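Local coordinates for protein peptidase M42 (Thaumarchaeota archaeon SCGC AB-539-E09, PDB 5DS0) that probably acts as a cobalt-bound TET aminopeptidase of the M42 family, assembling as a dodecamer and trimming amino acids from the N-termini of peptides, at residues P164-Q169 / V173-A178; M189-R194 / L342-I347. All blocks are in the same frame, centred on the assembly; numbering follows the deposited sequence.

Contact 1: residues P164-Q169 / V173-A178; sequences PFSVIQ and VAMGKA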
loop_
_atom_site.group_PDB
_atom_site.type_symbol
_atom_site.label_atom_id
_atom_site.label_comp_id
_atom_site.label_asym_id
_atom_site.label_seq_id
_atom_site.Cartn_x
_atom_site.Cartn_y
_atom_site.Cartn_z
ATOM N N PRO C 164 2.751 24.065 -37.579
ATOM C CA PRO C 164 2.622 25.244 -38.434
ATOM C C PRO C 164 2.165 26.466 -37.676
ATOM O O PRO C 164 1.448 26.365 -36.680
ATOM C CB PRO C 164 1.540 24.857 -39.434
ATOM C CG PRO C 164 1.385 23.386 -39.324
ATOM C CD PRO C 164 1.789 23.014 -37.936
ATOM N N PHE C 165 2.540 27.619 -38.192
ATOM C CA PHE C 165 2.149 28.877 -37.609
ATOM C C PHE C 165 0.883 29.421 -38.274
ATOM O O PHE C 165 0.768 29.434 -39.508
ATOM C CB PHE C 165 3.274 29.882 -37.782
ATOM C CG PHE C 165 2.961 31.231 -37.212
ATOM C CD1 PHE C 165 3.241 31.512 -35.885
ATOM C CD2 PHE C 165 2.379 32.214 -38.000
ATOM C CE1 PHE C 165 2.962 32.759 -35.361
ATOM C CE2 PHE C 165 2.086 33.457 -37.482
ATOM C CZ PHE C 165 2.381 33.733 -36.163
ATOM N N SER C 166 -0.055 29.877 -37.453
ATOM C CA SER C 166 -1.207 30.606 -37.951
ATOM C C SER C 166 -1.673 31.600 -36.921
ATOM O O SER C 166 -1.153 31.651 -35.807
ATOM C CB SER C 166 -2.328 29.649 -38.312
ATOM O OG SER C 166 -2.985 29.188 -37.156
ATOM N N VAL C 167 -2.642 32.411 -37.316
ATOM C CA VAL C 167 -3.271 33.360 -36.408
ATOM C C VAL C 167 -4.749 33.030 -36.313
ATOM O O VAL C 167 -5.395 32.753 -37.322
ATOM C CB VAL C 167 -3.113 34.802 -36.894
ATOM C CG1 VAL C 167 -3.764 35.764 -35.912
ATOM C CG2 VAL C 167 -1.644 35.149 -37.058
ATOM N N ILE C 168 -5.285 33.073 -35.100
ATOM C CA ILE C 168 -6.704 32.778 -34.862
ATOM C C ILE C 168 -7.380 33.926 -34.106
ATOM O O ILE C 168 -6.768 34.968 -33.862
ATOM C CB ILE C 168 -6.869 31.439 -34.115
ATOM C CG1 ILE C 168 -6.098 31.450 -32.801
ATOM C CG2 ILE C 168 -6.397 30.298 -34.999
ATOM C CD1 ILE C 168 -6.431 30.289 -31.895
ATOM N N GLN C 169 -8.645 33.730 -33.753
ATOM C CA GLN C 169 -9.416 34.736 -33.010
ATOM C C GLN C 169 -9.403 36.086 -33.711
ATOM O O GLN C 169 -9.000 37.095 -33.138
ATOM C CB GLN C 169 -8.877 34.864 -31.587
ATOM C CG GLN C 169 -9.195 33.672 -30.710
ATOM C CD GLN C 169 -10.662 33.605 -30.342
ATOM O OE1 GLN C 169 -11.377 34.598 -30.403
ATOM N NE2 GLN C 169 -11.104 32.444 -29.919
ATOM N N VAL C 173 -4.656 36.374 -31.949
ATOM C CA VAL C 173 -3.893 35.353 -31.217
ATOM C C VAL C 173 -3.086 34.455 -32.135
ATOM O O VAL C 173 -3.624 33.871 -33.067
ATOM C CB VAL C 173 -4.835 34.431 -30.434
ATOM C CG1 VAL C 173 -4.078 33.281 -29.820
ATOM C CG2 VAL C 173 -5.584 35.214 -29.363
ATOM N N ALA C 174 -1.793 34.357 -31.861
ATOM C CA ALA C 174 -0.876 33.580 -32.685
ATOM C C ALA C 174 -0.788 32.155 -32.174
ATOM O O ALA C 174 -0.769 31.937 -30.964
ATOM C CB ALA C 174 0.502 34.223 -32.668
HETATM N N MSE C 175 -0.711 31.202 -33.096
HETATM C CA MSE C 175 -0.691 29.784 -32.749
HETATM C C MSE C 175 0.449 29.111 -33.448
HETATM O O MSE C 175 0.597 29.236 -34.657
HETATM C CB MSE C 175 -1.985 29.147 -33.204
HETATM C CG MSE C 175 -2.103 27.679 -32.804
HETATM SE SE MSE C 175 -3.920 27.062 -33.318
HETATM C CE MSE C 175 -3.905 25.159 -32.830
ATOM N N GLY C 176 1.264 28.385 -32.687
ATOM C CA GLY C 176 2.411 27.691 -33.228
ATOM C C GLY C 176 3.398 27.297 -32.161
ATOM O O GLY C 176 3.093 27.320 -30.970
ATOM N N LYS C 177 4.573 26.857 -32.589
ATOM C CA LYS C 177 5.586 26.362 -31.653
ATOM C C LYS C 177 6.669 27.400 -31.465
ATOM O O LYS C 177 6.689 28.428 -32.135
ATOM C CB LYS C 177 6.217 25.077 -32.170
ATOM C CG LYS C 177 7.161 25.277 -33.353
ATOM C CD LYS C 177 7.810 23.973 -33.773
ATOM C CE LYS C 177 8.564 24.108 -35.081
ATOM N NZ LYS C 177 9.889 24.731 -34.859
ATOM N N ALA C 178 7.550 27.122 -30.518
ATOM C CA ALA C 178 8.771 27.892 -30.314
ATOM C C ALA C 178 8.581 29.352 -29.915
ATOM O O ALA C 178 9.537 30.128 -29.976
ATOM C CB ALA C 178 9.656 27.790 -31.545
#
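The Phe165 ring meets Ala174 and the carbonyl oxygen of Met175 obliquely. Its CE1 lies 3.9 Å from Ala174 CB, and CD1 lies 3.7 Å from Met175 O. With CG anti to the backbone N (chi1 180°), the ring is carried alongside Ala174 and Met175, in the middle of strand 173-176. The other flat side chain, the Gln169 carboxamide, leads away from the hairpin, and its NE2 hydrogen-bonds Ile140 O of a second subunit. The backbones are joined in antiparallel register. Ser166 and Met175 form a hydrogen-bonded pair: Ser166 N reaches Met175 O at 2.9 Å, and Met175 N returns to Ser166 O. Val167 and Ala174 follow as a non-hydrogen-bonded pair. Ile168 and Val173 make the next hydrogen-bonded pair, with Ile168 N 2.7 Å from Val173 O and Val173 N 3.2 Å from Ile168 O. Ile168 CG1 packs 4.0 Å from Val173 CB, on the same sheet face as Met175. This is a beta hairpin, three residues separating its two segments. Arg100 of the second subunit hydrogen-bonds Pro164 O. Strand 173-176 is bonded on its other edge to strand 329-332, where Leu330 packs against Ile168, Val173 and Met175; helix 2-15 and Phe179 of helix 179-197 cover Phe165.

Contact 2: residues M189-R194 / L342-I347; sequences MEAIRR and LVIELI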
loop_
_atom_site.group_PDB
_atom_site.type_symbol
_atom_site.label_atom_id
_atom_site.label_comp_id
_atom_site.label_asym_id
_atom_site.label_seq_id
_atom_site.Cartn_x
_atom_site.Cartn_y
_atom_site.Cartn_z
HETATM N N MSE C 189 14.281 42.426 -31.860
HETATM C CA MSE C 189 14.556 42.766 -33.256
HETATM C C MSE C 189 13.647 43.858 -33.762
HETATM O O MSE C 189 14.094 44.758 -34.461
HETATM C CB MSE C 189 14.395 41.531 -34.129
HETATM C CG MSE C 189 15.625 40.655 -33.983
HETATM SE SE MSE C 189 15.548 39.199 -35.298
HETATM C CE MSE C 189 14.138 38.076 -34.504
ATOM N N GLU C 190 12.365 43.782 -33.432
ATOM C CA GLU C 190 11.416 44.797 -33.867
ATOM C C GLU C 190 11.675 46.117 -33.180
ATOM O O GLU C 190 11.456 47.174 -33.766
ATOM C CB GLU C 190 9.976 44.354 -33.608
ATOM C CG GLU C 190 9.477 43.317 -34.605
ATOM C CD GLU C 190 9.397 43.863 -36.015
ATOM O OE1 GLU C 190 8.420 44.584 -36.307
ATOM O OE2 GLU C 190 10.332 43.614 -36.806
ATOM N N ALA C 191 12.122 46.064 -31.933
ATOM C CA ALA C 191 12.450 47.274 -31.204
ATOM C C ALA C 191 13.592 47.996 -31.902
ATOM O O ALA C 191 13.500 49.182 -32.180
ATOM C CB ALA C 191 12.828 46.949 -29.772
ATOM N N ILE C 192 14.666 47.278 -32.186
ATOM C CA ILE C 192 15.810 47.867 -32.854
ATOM C C ILE C 192 15.420 48.388 -34.231
ATOM O O ILE C 192 15.834 49.479 -34.620
ATOM C CB ILE C 192 16.974 46.863 -32.952
ATOM C CG1 ILE C 192 17.604 46.684 -31.570
ATOM C CG2 ILE C 192 18.038 47.345 -33.920
ATOM C CD1 ILE C 192 18.442 45.434 -31.434
ATOM N N ARG C 193 14.619 47.624 -34.964
ATOM C CA ARG C 193 14.202 48.053 -36.294
ATOM C C ARG C 193 13.467 49.361 -36.224
ATOM O O ARG C 193 13.785 50.292 -36.954
ATOM C CB ARG C 193 13.304 47.017 -36.960
ATOM C CG ARG C 193 12.834 47.446 -38.344
ATOM C CD ARG C 193 11.939 46.418 -39.006
ATOM N NE ARG C 193 10.628 46.294 -38.374
ATOM C CZ ARG C 193 9.606 47.139 -38.508
ATOM N NH1 ARG C 193 9.705 48.226 -39.258
ATOM N NH2 ARG C 193 8.479 46.885 -37.844
ATOM N N ARG C 194 12.488 49.431 -35.337
ATOM C CA ARG C 194 11.659 50.620 -35.212
ATOM C C ARG C 194 12.413 51.855 -34.771
ATOM O O ARG C 194 12.097 52.964 -35.190
ATOM C CB ARG C 194 10.490 50.369 -34.265
ATOM C CG ARG C 194 9.294 49.865 -35.094
ATOM C CD ARG C 194 8.357 48.766 -34.466
ATOM N NE ARG C 194 7.505 49.354 -33.443
ATOM C CZ ARG C 194 6.376 48.846 -32.936
ATOM N NH1 ARG C 194 5.799 49.567 -32.010
ATOM N NH2 ARG C 194 5.804 47.674 -33.297
ATOM N N LEU C 342 7.035 48.982 -24.813
ATOM C CA LEU C 342 7.638 49.146 -23.504
ATOM C C LEU C 342 9.168 49.174 -23.560
ATOM O O LEU C 342 9.785 50.034 -22.930
ATOM C CB LEU C 342 7.183 48.028 -22.566
ATOM C CG LEU C 342 7.791 48.048 -21.165
ATOM C CD1 LEU C 342 7.464 49.344 -20.443
ATOM C CD2 LEU C 342 7.309 46.849 -20.363
ATOM N N VAL C 343 9.762 48.240 -24.302
ATOM C CA VAL C 343 11.228 48.141 -24.369
ATOM C C VAL C 343 11.809 49.417 -24.988
ATOM O O VAL C 343 12.827 49.916 -24.520
ATOM C CB VAL C 343 11.808 46.863 -25.092
ATOM C CG1 VAL C 343 11.733 45.628 -24.203
ATOM C CG2 VAL C 343 11.135 46.564 -26.414
ATOM N N ILE C 344 11.135 49.970 -25.990
ATOM C CA ILE C 344 11.568 51.218 -26.594
ATOM C C ILE C 344 11.573 52.355 -25.570
ATOM O O ILE C 344 12.569 53.062 -25.435
ATOM C CB ILE C 344 10.699 51.564 -27.814
ATOM C CG1 ILE C 344 11.042 50.615 -28.974
ATOM C CG2 ILE C 344 10.905 53.006 -28.248
ATOM C CD1 ILE C 344 10.087 50.662 -30.148
ATOM N N GLU C 345 10.474 52.513 -24.837
ATOM C CA GLU C 345 10.396 53.558 -23.820
ATOM C C GLU C 345 11.501 53.414 -22.789
ATOM O O GLU C 345 12.037 54.401 -22.307
ATOM C CB GLU C 345 9.043 53.537 -23.108
ATOM C CG GLU C 345 7.838 53.831 -23.983
ATOM C CD GLU C 345 8.032 55.038 -24.874
ATOM O OE1 GLU C 345 8.208 56.163 -24.352
ATOM O OE2 GLU C 345 7.971 54.864 -26.102
ATOM N N LEU C 346 11.817 52.185 -22.417
ATOM C CA LEU C 346 12.869 51.944 -21.432
ATOM C C LEU C 346 14.203 52.391 -21.986
ATOM O O LEU C 346 14.924 53.149 -21.343
ATOM C CB LEU C 346 12.950 50.469 -21.066
ATOM C CG LEU C 346 11.735 49.901 -20.342
ATOM C CD1 LEU C 346 11.877 48.398 -20.237
ATOM C CD2 LEU C 346 11.577 50.507 -18.964
ATOM N N ILE C 347 14.512 51.936 -23.188
ATOM C CA ILE C 347 15.777 52.267 -23.820
ATOM C C ILE C 347 15.958 53.779 -23.993
ATOM O O ILE C 347 17.054 54.295 -23.805
ATOM C CB ILE C 347 15.901 51.532 -25.173
ATOM C CG1 ILE C 347 16.088 50.043 -24.925
ATOM C CG2 ILE C 347 17.069 52.056 -25.998
ATOM C CD1 ILE C 347 15.769 49.196 -26.124
#
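Ala191 and Val343 make the close part of this helix-helix contact, Ala191 CB standing 3.8 Å from Val343 CG2. The same methyl lies 4.2 Å from Ile344 CG1, so it faces two consecutive residues of the other helix. Two helices of the M42 peptidase domain, 179-197 and 333-349, pack here: the segments run in broadly the same direction, inclined at 57°, and their axes approach no nearer than 9.7 Å. The CA atoms of Ala191 and Ile344, 6.1 Å apart, are the closest CA pair. In Val343 the first torsion sets CG1 anti to the carbonyl carbon (chi1 -77°), which leaves CG2 between the backbone N and that carbon, directed at the alanine. The looser part lies one turn further along, at the partly exposed Arg194. Here Ile344 CD1 comes to 4.1 Å from Arg194 CB, while the NH1 of this arginine forms a salt bridge with Glu337. Away from the interface, Arg193 grips Glu190 side-on with NE and NH2 within its own helix. The chemistry is thus divided: the two segments meet through aliphatic carbons, burying a modest 162 Å², while Arg194 adds an ion pair to Glu337, earlier in helix 333-349, so that the same two helices are also tied by charge beyond the apolar patch.

In the fold
Contact 1 closes before contact 2 opens: the hairpin of 164-169 and 173-178 runs almost directly into helix 179-197, whose later turns supply 189-194, and the partner helix 333-349 follows much later. The centres are 23 Å apart and the nearest atoms about 10 Å, so the two do not touch. Contact 1 is a local hairpin, whereas contact 2 joins helices far apart in sequence. Strand 173-176 nevertheless relates to both helices: it leads into helix 179-197 and, through its partner strand 329-332, is linked to helix 333-349. Asp180, a ligand of both cobalt ions, lies near the N-terminal start of helix 179-197, between the two contacts along the chain.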